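Probable acetyltransferases (Chromobacterium violaceum, PDB 3PZJ) probably transfers an acetyl group to the N-terminal serine or alanine of proteins, as a member of the GNAT acetyltransferase family. Local coordinates at residues Gln177-Leu182 with Val197-Asp202. Sequence-based numbering, arbitrary orientation.
Sequences QFEGTL and VFSMLD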
loop_
_atom_site.group_PDB
_atom_site.type_symbol
_atom_site.label_atom_id
_atom_site.label_comp_id
_atom_site.label_asym_id
_atom_site.label_seq_id
_atom_site.Cartn_x
_atom_site.Cartn_y
_atom_site.Cartn_z
ATOM N N GLN A 177 -12.271 -9.613 7.449
ATOM C CA GLN A 177 -12.092 -10.855 6.744
ATOM C C GLN A 177 -10.652 -11.004 6.333
ATOM O O GLN A 177 -10.051 -10.028 5.825
ATOM C CB GLN A 177 -12.930 -10.818 5.465
ATOM C CG GLN A 177 -14.431 -10.612 5.648
ATOM C CD GLN A 177 -15.005 -11.603 6.651
ATOM O OE1 GLN A 177 -15.535 -11.219 7.719
ATOM N NE2 GLN A 177 -14.847 -12.883 6.342
ATOM N N PHE A 178 -10.141 -12.229 6.399
ATOM C CA PHE A 178 -8.767 -12.497 5.966
ATOM C C PHE A 178 -8.699 -12.514 4.483
ATOM O O PHE A 178 -9.528 -13.201 3.850
ATOM C CB PHE A 178 -8.279 -13.865 6.525
ATOM C CG PHE A 178 -6.918 -14.225 6.094
ATOM C CD1 PHE A 178 -5.848 -13.447 6.440
ATOM C CD2 PHE A 178 -6.720 -15.299 5.240
ATOM C CE1 PHE A 178 -4.514 -13.788 5.956
ATOM C CE2 PHE A 178 -5.423 -15.639 4.762
ATOM C CZ PHE A 178 -4.330 -14.870 5.150
ATOM N N GLU A 179 -7.741 -11.764 3.892
ATOM C CA GLU A 179 -7.605 -11.721 2.457
ATOM C C GLU A 179 -6.371 -12.495 1.934
ATOM O O GLU A 179 -6.419 -13.098 0.869
ATOM C CB GLU A 179 -7.544 -10.265 1.950
ATOM C CG GLU A 179 -8.892 -9.586 2.017
ATOM C CD GLU A 179 -8.879 -8.186 1.503
ATOM O OE1 GLU A 179 -7.845 -7.491 1.589
ATOM O OE2 GLU A 179 -9.971 -7.731 1.123
ATOM N N GLY A 180 -5.281 -12.422 2.641
ATOM C CA GLY A 180 -4.094 -13.154 2.273
ATOM C C GLY A 180 -2.883 -12.627 3.014
ATOM O O GLY A 180 -3.019 -11.718 3.860
ATOM N N THR A 181 -1.737 -13.211 2.704
ATOM C CA THR A 181 -0.495 -12.916 3.331
ATOM C C THR A 181 0.561 -12.503 2.313
ATOM O O THR A 181 0.825 -13.180 1.378
ATOM C CB THR A 181 0.039 -14.122 4.103
ATOM O OG1 THR A 181 -0.906 -14.563 5.065
ATOM C CG2 THR A 181 1.356 -13.784 4.772
ATOM N N LEU A 182 1.125 -11.338 2.570
ATOM C CA LEU A 182 2.187 -10.755 1.798
ATOM C C LEU A 182 3.526 -11.304 2.336
ATOM O O LEU A 182 4.036 -10.866 3.390
ATOM C CB LEU A 182 2.119 -9.239 1.874
ATOM C CG LEU A 182 1.208 -8.470 0.931
ATOM C CD1 LEU A 182 -0.001 -9.275 0.454
ATOM C CD2 LEU A 182 0.853 -7.074 1.504
ATOM N N VAL A 197 -3.094 -9.579 5.675
ATOM C CA VAL A 197 -4.015 -8.490 5.341
ATOM C C VAL A 197 -5.436 -8.940 5.536
ATOM O O VAL A 197 -5.859 -10.017 5.031
ATOM C CB VAL A 197 -3.821 -7.979 3.888
ATOM C CG1 VAL A 197 -4.815 -6.811 3.584
ATOM C CG2 VAL A 197 -2.371 -7.542 3.652
ATOM N N PHE A 198 -6.167 -8.151 6.324
ATOM C CA PHE A 198 -7.546 -8.333 6.599
ATOM C C PHE A 198 -8.306 -7.071 6.146
ATOM O O PHE A 198 -7.727 -6.018 6.131
ATOM C CB PHE A 198 -7.805 -8.471 8.082
ATOM C CG PHE A 198 -7.092 -9.610 8.746
ATOM C CD1 PHE A 198 -7.752 -10.817 8.991
ATOM C CD2 PHE A 198 -5.800 -9.458 9.232
ATOM C CE1 PHE A 198 -7.092 -11.865 9.647
ATOM C CE2 PHE A 198 -5.164 -10.492 9.872
ATOM C CZ PHE A 198 -5.795 -11.711 10.038
ATOM N N SER A 199 -9.607 -7.166 5.891
ATOM C CA SER A 199 -10.385 -6.011 5.519
ATOM C C SER A 199 -11.825 -6.097 5.896
ATOM O O SER A 199 -12.378 -7.188 6.069
ATOM C CB SER A 199 -10.290 -5.726 4.011
ATOM O OG SER A 199 -11.097 -6.634 3.283
HETATM N N MSE A 200 -12.436 -4.919 6.009
HETATM C CA MSE A 200 -13.864 -4.761 6.245
HETATM C C MSE A 200 -14.415 -3.748 5.244
HETATM O O MSE A 200 -13.990 -2.593 5.210
HETATM C CB MSE A 200 -14.124 -4.291 7.676
HETATM C CG MSE A 200 -15.270 -3.299 7.804
HETATM SE SE MSE A 200 -16.476 -3.729 9.275
HETATM C CE MSE A 200 -16.886 -5.575 8.802
ATOM N N LEU A 201 -15.361 -4.197 4.427
ATOM C CA LEU A 201 -15.900 -3.433 3.356
ATOM C C LEU A 201 -17.100 -2.669 3.856
ATOM O O LEU A 201 -17.736 -3.051 4.862
ATOM C CB LEU A 201 -16.340 -4.355 2.249
ATOM C CG LEU A 201 -15.326 -5.281 1.597
ATOM C CD1 LEU A 201 -15.890 -5.859 0.318
ATOM C CD2 LEU A 201 -14.024 -4.482 1.269
ATOM N N ASP A 202 -17.462 -1.622 3.123
ATOM C CA ASP A 202 -18.588 -0.814 3.511
ATOM C C ASP A 202 -19.871 -1.651 3.607
ATOM O O ASP A 202 -20.675 -1.438 4.494
ATOM C CB ASP A 202 -18.766 0.446 2.638
ATOM C CG ASP A 202 -18.833 0.212 1.133
ATOM O OD1 ASP A 202 -18.693 -0.908 0.665
ATOM O OD2 ASP A 202 -19.017 1.233 0.392
#
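Val197 lies against both Glu179 and Gly180, and its one carbonyl takes both of their backbone N-H groups. Val197 O accepts Glu179 N at 2.8 Å, in the carbonyl plane, and Gly180 N more weakly at 3.4 Å. Val197 N gives a nearly straight bond to Gly180 O (2.8 Å, 170° at the hydrogen). Two residues of one strand are thus set against a single residue of the other, a classic beta bulge that shifts the register by one. Of the valine methyls, CG1 lies near Glu179 OE1 and Val197 CG2 meets Leu182 CD2 at 3.9 Å. Phe198 stands on the other face of the sheet, beside helix 165-174. It forms a non-hydrogen-bonded pair with Phe178, and the rings are T-shaped, with planes at 63°. The Phe178 edge leads with CD1, which sits over the rim of one Phe198 face, 3.8 Å from CE1 of Phe198. The two strands are the arms of the antiparallel hairpin 177-188/191-201 at one side of the GNAT sheet, with strand 177-188 outermost within the chain. Ser199 closes a hydrogen-bonded pair with Gln177: Gln177 N reaches Ser199 O at 2.8 Å, and Ser199 N returns a bond to Gln177 O. Ser199 OG donates to Glu179 OE2 (2.7 Å) from well above the carboxylate plane. The extended Glu179 chain (chi2 -179°) carries the carboxylate across to this hydroxyl. Arg155 forms a salt bridge with Glu179 OE1, and Arg183 of the second subunit forms another with OE2.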